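Local coordinates for glycoside hydrolase family 15, cellulose signaling associated protein envoy (Hypocrea jecorina, PDB 4WUJ), which senses blue light through a flavin-binding LOV domain, the part present here, and links light responses with oxidative stress in the fungus, at residues C[77-85]-C[109-117]; C[38-47]-C[136-144]. One frame throughout, in Å; residues are numbered along the deposited sequence.

Contact 1. Residues C[77-85]-C[109-117]; sequences FLQNSPHMP and VRIVNYKKN. With FMN (flavin mononucleotide), chain I.
Tyr114 lays its ring under Ser81, whose CB stands over one face as a CH-pi contact, 4.0 Å from the ring centroid. Serine is small enough to come close over the face, toward the rim, with CB nearest. The carbonyl O of Gln79 lies at the ring edge, near its plane, 3.4 Å from Tyr114 CD2, while the sulfur of Met84, less certainly placed, reaches the ring obliquely near CZ in a Met-aromatic contact. Tyr114 N probably also bonds Leu78 O, though that oxygen is less surely placed, tying the 3-10 segment to the strand.

The two amides work together on the pyrimidine edge of FMN. Asn113 suits this edge because one amide offers both an acceptor and a donor: its OD1 takes the N3 proton at 2.7 Å in an almost straight bond (168°), and its ND2 gives to O2 at 2.8 Å. Gln79, one methylene longer, arrives from the ribityl side, where NE2 bonds FMN O2 at 2.9 Å and the ribityl O4' at 3.1 Å. FMN O2 is thus gripped by two amides, whose planes lie 28° apart. Both bond close to the ring plane; two methyl groups approach from opposite sides of it, Leu78 CD1 over C4 and O4, Ile111 CD1 beside O2.

Asn123 of strand 120-129 bonds Asn113 OD1 as well, helping to fix its amide. Helix 92-103 packs on Ile111 and Gln79, helix 57-63 on Leu78, and Pro120 touches Tyr114. The loop lies against strand 107-114, one of the two outer strands of the PAS sheet.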
# COMPACT_ATOMS: atom_id res chain seq x y z
N PHE C 77 -3.75 -5.02 -21.56
CA PHE C 77 -3.62 -3.78 -22.29
C PHE C 77 -2.24 -3.16 -22.04
O PHE C 77 -1.81 -2.32 -22.81
CB PHE C 77 -4.75 -2.80 -21.95
CG PHE C 77 -4.69 -2.28 -20.54
CD1 PHE C 77 -3.78 -1.29 -20.18
CD2 PHE C 77 -5.54 -2.78 -19.57
CE1 PHE C 77 -3.73 -0.81 -18.90
CE2 PHE C 77 -5.49 -2.30 -18.27
CZ PHE C 77 -4.59 -1.31 -17.94
N LEU C 78 -1.55 -3.60 -20.99
CA LEU C 78 -0.24 -3.06 -20.65
C LEU C 78 0.83 -3.54 -21.62
O LEU C 78 1.93 -2.99 -21.70
CB LEU C 78 0.14 -3.47 -19.22
CG LEU C 78 -0.63 -2.81 -18.07
CD1 LEU C 78 -0.27 -3.49 -16.77
CD2 LEU C 78 -0.31 -1.34 -18.00
N GLN C 79 0.52 -4.60 -22.35
CA GLN C 79 1.46 -5.10 -23.34
C GLN C 79 1.34 -4.33 -24.65
O GLN C 79 2.11 -4.56 -25.57
CB GLN C 79 1.23 -6.59 -23.58
CG GLN C 79 1.63 -7.47 -22.45
CD GLN C 79 0.76 -8.73 -22.36
OE1 GLN C 79 0.27 -9.22 -23.38
NE2 GLN C 79 0.57 -9.24 -21.14
N ASN C 80 0.39 -3.41 -24.72
CA ASN C 80 0.07 -2.71 -25.96
C ASN C 80 0.38 -1.22 -25.98
O ASN C 80 -0.12 -0.45 -25.14
CB ASN C 80 -1.41 -2.86 -26.30
CG ASN C 80 -1.79 -4.28 -26.62
OD1 ASN C 80 -0.96 -5.06 -27.11
ND2 ASN C 80 -3.04 -4.63 -26.34
N SER C 81 1.19 -0.82 -26.95
CA SER C 81 1.33 0.58 -27.34
C SER C 81 0.57 0.77 -28.69
O SER C 81 0.78 -0.02 -29.63
CB SER C 81 2.83 0.93 -27.46
OG SER C 81 3.05 2.31 -27.65
N PRO C 82 -0.32 1.78 -28.78
CA PRO C 82 -0.98 2.06 -30.07
C PRO C 82 0.03 2.52 -31.14
O PRO C 82 -0.31 2.63 -32.32
CB PRO C 82 -1.96 3.18 -29.73
CG PRO C 82 -1.39 3.84 -28.51
CD PRO C 82 -0.72 2.74 -27.73
N HIS C 83 1.25 2.79 -30.70
CA HIS C 83 2.28 3.31 -31.58
C HIS C 83 3.40 2.30 -31.78
O HIS C 83 4.52 2.66 -32.16
CB HIS C 83 2.84 4.62 -31.02
CG HIS C 83 1.83 5.74 -30.99
ND1 HIS C 83 1.13 6.14 -32.11
CD2 HIS C 83 1.39 6.52 -29.97
CE1 HIS C 83 0.30 7.12 -31.78
NE2 HIS C 83 0.44 7.37 -30.49
N MET C 84 3.11 1.03 -31.54
CA MET C 84 4.03 0.02 -32.00
C MET C 84 3.38 -0.90 -33.03
O MET C 84 2.14 -0.99 -33.10
CB MET C 84 4.64 -0.77 -30.85
CG MET C 84 6.06 -0.29 -30.55
SD MET C 84 6.84 -1.20 -29.24
CE MET C 84 8.32 -1.81 -30.06
N PRO C 85 4.23 -1.55 -33.84
CA PRO C 85 3.79 -2.53 -34.85
C PRO C 85 3.32 -3.77 -34.14
O PRO C 85 3.76 -4.01 -33.00
CB PRO C 85 5.06 -2.82 -35.64
CG PRO C 85 6.18 -2.58 -34.65
CD PRO C 85 5.70 -1.48 -33.74
N VAL C 109 7.67 -13.02 -13.65
CA VAL C 109 8.33 -12.87 -14.92
C VAL C 109 8.67 -11.42 -15.12
O VAL C 109 8.24 -10.54 -14.38
CB VAL C 109 7.41 -13.29 -16.12
CG1 VAL C 109 6.67 -14.58 -15.81
CG2 VAL C 109 6.43 -12.17 -16.45
N ARG C 110 9.44 -11.17 -16.15
CA ARG C 110 9.75 -9.82 -16.55
C ARG C 110 9.27 -9.75 -17.96
O ARG C 110 9.31 -10.75 -18.69
CB ARG C 110 11.27 -9.55 -16.41
CG ARG C 110 12.11 -9.69 -17.68
CD ARG C 110 13.68 -9.67 -17.42
NE ARG C 110 14.35 -9.94 -18.69
CZ ARG C 110 14.65 -11.16 -19.15
NH1 ARG C 110 14.45 -12.24 -18.40
NH2 ARG C 110 15.21 -11.32 -20.34
N ILE C 111 8.79 -8.59 -18.36
CA ILE C 111 8.11 -8.49 -19.62
C ILE C 111 8.05 -7.06 -19.98
O ILE C 111 8.06 -6.21 -19.08
CB ILE C 111 6.62 -9.06 -19.48
CG1 ILE C 111 5.81 -8.83 -20.75
CG2 ILE C 111 5.87 -8.42 -18.28
CD1 ILE C 111 4.42 -9.47 -20.68
N VAL C 112 7.91 -6.75 -21.25
CA VAL C 112 7.79 -5.36 -21.64
C VAL C 112 6.37 -4.90 -21.62
O VAL C 112 5.51 -5.49 -22.30
CB VAL C 112 8.38 -5.10 -23.02
CG1 VAL C 112 8.04 -3.67 -23.49
CG2 VAL C 112 9.91 -5.37 -23.00
N ASN C 113 6.09 -3.86 -20.84
CA ASN C 113 4.84 -3.13 -21.00
C ASN C 113 5.04 -1.70 -21.45
O ASN C 113 6.17 -1.20 -21.58
CB ASN C 113 3.99 -3.15 -19.70
CG ASN C 113 3.66 -4.55 -19.24
OD1 ASN C 113 3.47 -4.77 -18.04
ND2 ASN C 113 3.62 -5.51 -20.17
N TYR C 114 3.91 -1.04 -21.64
CA TYR C 114 3.88 0.29 -22.18
C TYR C 114 3.04 1.16 -21.27
O TYR C 114 1.90 0.82 -20.96
CB TYR C 114 3.35 0.24 -23.60
CG TYR C 114 4.30 -0.59 -24.47
CD1 TYR C 114 5.44 -0.01 -25.02
CD2 TYR C 114 4.08 -1.95 -24.67
CE1 TYR C 114 6.32 -0.76 -25.80
CE2 TYR C 114 4.95 -2.71 -25.44
CZ TYR C 114 6.09 -2.11 -26.00
OH TYR C 114 6.96 -2.86 -26.77
N LYS C 115 3.65 2.24 -20.79
CA LYS C 115 2.94 3.28 -20.04
C LYS C 115 1.93 3.85 -20.99
O LYS C 115 1.95 3.54 -22.17
CB LYS C 115 3.90 4.36 -19.53
CG LYS C 115 4.80 3.88 -18.40
CD LYS C 115 5.98 4.81 -18.14
CE LYS C 115 6.57 4.62 -16.75
NZ LYS C 115 7.98 4.18 -16.74
N LYS C 116 1.02 4.66 -20.49
CA LYS C 116 -0.02 5.20 -21.32
C LYS C 116 0.54 6.14 -22.39
O LYS C 116 -0.15 6.43 -23.38
CB LYS C 116 -1.00 5.97 -20.48
CG LYS C 116 -2.02 6.69 -21.33
CD LYS C 116 -2.85 7.60 -20.47
CE LYS C 116 -3.92 8.30 -21.28
NZ LYS C 116 -4.77 9.01 -20.34
N ASN C 117 1.76 6.65 -22.18
CA ASN C 117 2.41 7.52 -23.17
C ASN C 117 3.29 6.75 -24.18
O ASN C 117 4.01 7.37 -24.96
CB ASN C 117 3.22 8.61 -22.47
CG ASN C 117 4.46 8.06 -21.73
OD1 ASN C 117 4.76 6.86 -21.78
ND2 ASN C 117 5.19 8.95 -21.04
N1 FMN I . 0.43 -8.53 -17.84
C2 FMN I . 1.35 -7.53 -18.10
O2 FMN I . 1.89 -7.46 -19.21
N3 FMN I . 1.67 -6.59 -17.12
C4 FMN I . 1.09 -6.64 -15.88
O4 FMN I . 1.39 -5.78 -15.05
C4A FMN I . 0.16 -7.64 -15.59
N5 FMN I . -0.46 -7.70 -14.35
C5A FMN I . -1.36 -8.69 -14.08
C6 FMN I . -1.93 -8.73 -12.82
C7 FMN I . -2.87 -9.70 -12.51
C7M FMN I . -3.46 -9.70 -11.13
C8 FMN I . -3.23 -10.66 -13.48
C8M FMN I . -4.25 -11.72 -13.15
C9 FMN I . -2.63 -10.62 -14.75
C9A FMN I . -1.69 -9.64 -15.06
N10 FMN I . -1.09 -9.57 -16.31
C10 FMN I . -0.17 -8.58 -16.58
C1' FMN I . -1.32 -10.58 -17.43
C2' FMN I . -2.52 -10.40 -18.33
O2' FMN I . -3.57 -9.82 -17.59
C3' FMN I . -2.87 -11.79 -18.94
O3' FMN I . -3.12 -12.75 -17.92
C4' FMN I . -1.72 -12.30 -19.84
O4' FMN I . -1.60 -11.42 -20.94
C5' FMN I . -1.88 -13.76 -20.30
O5' FMN I . -3.18 -13.96 -20.83
P FMN I . -3.49 -13.69 -22.37
O1P FMN I . -4.99 -13.91 -22.51
O2P FMN I . -3.16 -12.33 -22.86
O3P FMN I . -2.75 -14.69 -23.19

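Contact 2. Residues C[38-47]-C[136-144]; sequences VSLTLCDISL and GHHFAVGLQ. With FMN (flavin mononucleotide), chain I.
The flavin comes unusually close to the backbone of Gly142: a CB there would collide with FMN C6, and the dimethylbenzene ring can instead lie near, its C7M 3.4 Å from Gly142 N. Paired with it, Thr41 exchanges two backbone bonds with Gly142, and Cys43 does the same with Ala140, forming a regular antiparallel ladder between the first and last strands of the PAS sheet.

Thr41 and Cys43 share the flavin face with Ala140. Cys43 SG comes within 3.6 Å of FMN C7M, a soft contact suited to a methyl group. Gln144 bends back at chi2 (80°) so that its amide spans strand and flavin: OE1 accepts from Ser39 OG at 2.8 Å, and NE2 gives to FMN O4 at 3.1 Å, with a longer, weak bond to N5. Leu40, Leu42, Val141 and Leu143 fill the other face, where Leu40 CD1 meets Leu143 CD2 at 3.7 Å. Helix 14-22 packs on the first three, Leu34 and Tyr7 of the second subunit on Leu143.

At the far end the Asp44 carboxylate stacks over the Phe139 ring, their planes 28° apart, and its OD2 takes the His137 ND1 proton at 2.8 Å through the syn lone pair. Ser46 OG accepts from His138 N.

Because Gln144 touches both O4 and N5, it is well placed to respond to protonation of N5 on illumination, probably by turning its amide as in other LOV domains, with Ser39 steadying the present orientation.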
# COMPACT_ATOMS: atom_id res chain seq x y z
N VAL C 38 3.83 0.76 -3.79
CA VAL C 38 3.94 -0.39 -4.69
C VAL C 38 2.82 -0.34 -5.75
O VAL C 38 1.70 0.04 -5.45
CB VAL C 38 3.89 -1.75 -3.93
CG1 VAL C 38 2.54 -2.02 -3.35
CG2 VAL C 38 4.22 -2.91 -4.88
N SER C 39 3.15 -0.66 -6.99
CA SER C 39 2.11 -0.77 -8.01
C SER C 39 1.42 -2.14 -7.88
O SER C 39 2.07 -3.20 -7.85
CB SER C 39 2.69 -0.56 -9.38
OG SER C 39 1.85 -1.10 -10.37
N LEU C 40 0.10 -2.11 -7.75
CA LEU C 40 -0.65 -3.31 -7.40
C LEU C 40 -1.98 -3.32 -8.12
O LEU C 40 -2.64 -2.29 -8.21
CB LEU C 40 -0.91 -3.38 -5.91
CG LEU C 40 -1.71 -4.57 -5.39
CD1 LEU C 40 -1.24 -4.95 -3.98
CD2 LEU C 40 -3.21 -4.30 -5.40
N THR C 41 -2.33 -4.49 -8.66
CA THR C 41 -3.65 -4.71 -9.22
C THR C 41 -4.26 -5.93 -8.53
O THR C 41 -3.56 -6.85 -8.08
CB THR C 41 -3.65 -4.90 -10.77
OG1 THR C 41 -2.98 -6.11 -11.13
CG2 THR C 41 -2.98 -3.74 -11.46
N LEU C 42 -5.57 -5.89 -8.42
CA LEU C 42 -6.34 -6.99 -7.91
C LEU C 42 -7.35 -7.32 -9.01
O LEU C 42 -8.09 -6.43 -9.51
CB LEU C 42 -7.06 -6.57 -6.64
CG LEU C 42 -7.73 -7.59 -5.75
CD1 LEU C 42 -6.85 -8.76 -5.33
CD2 LEU C 42 -8.19 -6.80 -4.52
N CYS C 43 -7.38 -8.59 -9.40
CA CYS C 43 -8.25 -9.04 -10.50
C CYS C 43 -9.13 -10.16 -10.02
O CYS C 43 -8.67 -11.03 -9.28
CB CYS C 43 -7.42 -9.50 -11.68
SG CYS C 43 -6.46 -8.17 -12.48
N ASP C 44 -10.41 -10.10 -10.38
CA ASP C 44 -11.31 -11.16 -10.02
C ASP C 44 -11.30 -12.23 -11.15
O ASP C 44 -12.00 -12.09 -12.15
CB ASP C 44 -12.72 -10.59 -9.82
CG ASP C 44 -13.68 -11.63 -9.27
OD1 ASP C 44 -13.39 -12.84 -9.41
OD2 ASP C 44 -14.74 -11.24 -8.73
N ILE C 45 -10.49 -13.27 -11.01
CA ILE C 45 -10.37 -14.22 -12.10
C ILE C 45 -11.59 -15.21 -12.27
O ILE C 45 -11.64 -15.98 -13.23
CB ILE C 45 -9.05 -14.98 -12.02
CG1 ILE C 45 -9.03 -15.86 -10.79
CG2 ILE C 45 -7.83 -13.98 -11.98
CD1 ILE C 45 -8.14 -17.05 -10.95
N SER C 46 -12.56 -15.15 -11.36
CA SER C 46 -13.90 -15.76 -11.55
C SER C 46 -14.87 -14.95 -12.43
O SER C 46 -15.94 -15.43 -12.76
CB SER C 46 -14.56 -15.96 -10.19
OG SER C 46 -13.76 -16.82 -9.39
N LEU C 47 -14.52 -13.73 -12.78
CA LEU C 47 -15.34 -12.92 -13.67
C LEU C 47 -14.73 -12.95 -15.04
O LEU C 47 -13.53 -13.17 -15.19
CB LEU C 47 -15.46 -11.48 -13.16
CG LEU C 47 -16.16 -11.32 -11.81
CD1 LEU C 47 -16.25 -9.83 -11.41
CD2 LEU C 47 -17.58 -11.96 -11.87
N GLY C 136 -16.86 -16.58 -2.91
CA GLY C 136 -16.71 -17.82 -3.66
C GLY C 136 -15.85 -17.55 -4.89
O GLY C 136 -15.58 -18.45 -5.70
N HIS C 137 -15.43 -16.29 -4.98
CA HIS C 137 -14.63 -15.79 -6.09
C HIS C 137 -13.15 -15.89 -5.77
O HIS C 137 -12.72 -15.56 -4.66
CB HIS C 137 -14.98 -14.32 -6.33
CG HIS C 137 -16.30 -14.12 -7.00
ND1 HIS C 137 -16.61 -12.96 -7.67
CD2 HIS C 137 -17.38 -14.92 -7.11
CE1 HIS C 137 -17.84 -13.05 -8.16
NE2 HIS C 137 -18.32 -14.24 -7.84
N HIS C 138 -12.38 -16.33 -6.75
CA HIS C 138 -10.92 -16.38 -6.67
C HIS C 138 -10.34 -15.08 -7.22
O HIS C 138 -10.79 -14.57 -8.24
CB HIS C 138 -10.41 -17.55 -7.50
CG HIS C 138 -10.46 -18.86 -6.79
ND1 HIS C 138 -9.35 -19.44 -6.22
CD2 HIS C 138 -11.49 -19.72 -6.55
CE1 HIS C 138 -9.68 -20.59 -5.66
NE2 HIS C 138 -10.98 -20.78 -5.85
N PHE C 139 -9.33 -14.55 -6.55
CA PHE C 139 -8.66 -13.33 -7.01
C PHE C 139 -7.18 -13.58 -7.27
O PHE C 139 -6.60 -14.57 -6.84
CB PHE C 139 -8.83 -12.19 -5.98
CG PHE C 139 -10.24 -11.71 -5.85
CD1 PHE C 139 -11.20 -12.48 -5.20
CD2 PHE C 139 -10.63 -10.47 -6.36
CE1 PHE C 139 -12.51 -12.03 -5.08
CE2 PHE C 139 -11.93 -10.03 -6.26
CZ PHE C 139 -12.87 -10.80 -5.61
N ALA C 140 -6.58 -12.65 -7.98
CA ALA C 140 -5.18 -12.67 -8.25
C ALA C 140 -4.69 -11.28 -7.92
O ALA C 140 -5.36 -10.29 -8.24
CB ALA C 140 -4.91 -13.00 -9.72
N VAL C 141 -3.55 -11.24 -7.25
CA VAL C 141 -2.87 -10.00 -6.93
C VAL C 141 -1.65 -9.93 -7.78
O VAL C 141 -0.84 -10.84 -7.76
CB VAL C 141 -2.34 -9.98 -5.47
CG1 VAL C 141 -1.61 -8.66 -5.22
CG2 VAL C 141 -3.46 -10.22 -4.52
N GLY C 142 -1.53 -8.84 -8.51
CA GLY C 142 -0.34 -8.54 -9.25
C GLY C 142 0.43 -7.36 -8.67
O GLY C 142 -0.17 -6.35 -8.24
N LEU C 143 1.75 -7.51 -8.64
CA LEU C 143 2.67 -6.47 -8.23
C LEU C 143 3.50 -6.15 -9.44
O LEU C 143 4.11 -7.05 -10.02
CB LEU C 143 3.57 -6.95 -7.10
CG LEU C 143 2.88 -7.35 -5.80
CD1 LEU C 143 3.93 -7.67 -4.70
CD2 LEU C 143 1.96 -6.24 -5.35
N GLN C 144 3.46 -4.89 -9.86
CA GLN C 144 4.30 -4.37 -10.93
C GLN C 144 5.42 -3.45 -10.36
O GLN C 144 5.28 -2.87 -9.25
CB GLN C 144 3.49 -3.52 -11.90
CG GLN C 144 2.31 -4.20 -12.59
CD GLN C 144 1.04 -4.33 -11.77
OE1 GLN C 144 0.82 -3.63 -10.74
NE2 GLN C 144 0.18 -5.24 -12.22
N1 FMN I . 0.43 -8.53 -17.84
C2 FMN I . 1.35 -7.53 -18.10
O2 FMN I . 1.89 -7.46 -19.21
N3 FMN I . 1.67 -6.59 -17.12
C4 FMN I . 1.09 -6.64 -15.88
O4 FMN I . 1.39 -5.78 -15.05
C4A FMN I . 0.16 -7.64 -15.59
N5 FMN I . -0.46 -7.70 -14.35
C5A FMN I . -1.36 -8.69 -14.08
C6 FMN I . -1.93 -8.73 -12.82
C7 FMN I . -2.87 -9.70 -12.51
C7M FMN I . -3.46 -9.70 -11.13
C8 FMN I . -3.23 -10.66 -13.48
C8M FMN I . -4.25 -11.72 -13.15
C9 FMN I . -2.63 -10.62 -14.75
C9A FMN I . -1.69 -9.64 -15.06
N10 FMN I . -1.09 -9.57 -16.31
C10 FMN I . -0.17 -8.58 -16.58
C1' FMN I . -1.32 -10.58 -17.43
C2' FMN I . -2.52 -10.40 -18.33
O2' FMN I . -3.57 -9.82 -17.59
C3' FMN I . -2.87 -11.79 -18.94
O3' FMN I . -3.12 -12.75 -17.92
C4' FMN I . -1.72 -12.30 -19.84
O4' FMN I . -1.60 -11.42 -20.94
C5' FMN I . -1.88 -13.76 -20.30
O5' FMN I . -3.18 -13.96 -20.83
P FMN I . -3.49 -13.69 -22.37
O1P FMN I . -4.99 -13.91 -22.51
O2P FMN I . -3.16 -12.33 -22.86
O3P FMN I . -2.75 -14.69 -23.19
O HOH W 1 5.79 -0.64 -7.67

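Overall arrangement
Contacts 1 and 2 grip one FMN and reach the same antiparallel sheet, contact 1 adding the 77-85 loop. Contact 2 joins strands 39-44 and 139-144 within the sheet, whereas contact 1 lies at one edge strand, 107-114, and their centres are about 19 Å apart. Their nearest atoms still come within about 5 Å without touching, so the flavin bridges the gap: 77-85 with 109-117 serves the pyrimidine end, and 38-47 with 136-144 the dimethylbenzene end and the N5-O4 side. The side chains of Gln144 and Asn113 are about 6 Å apart. In sequence, contact 1 is nested within the loop that contact 2 closes.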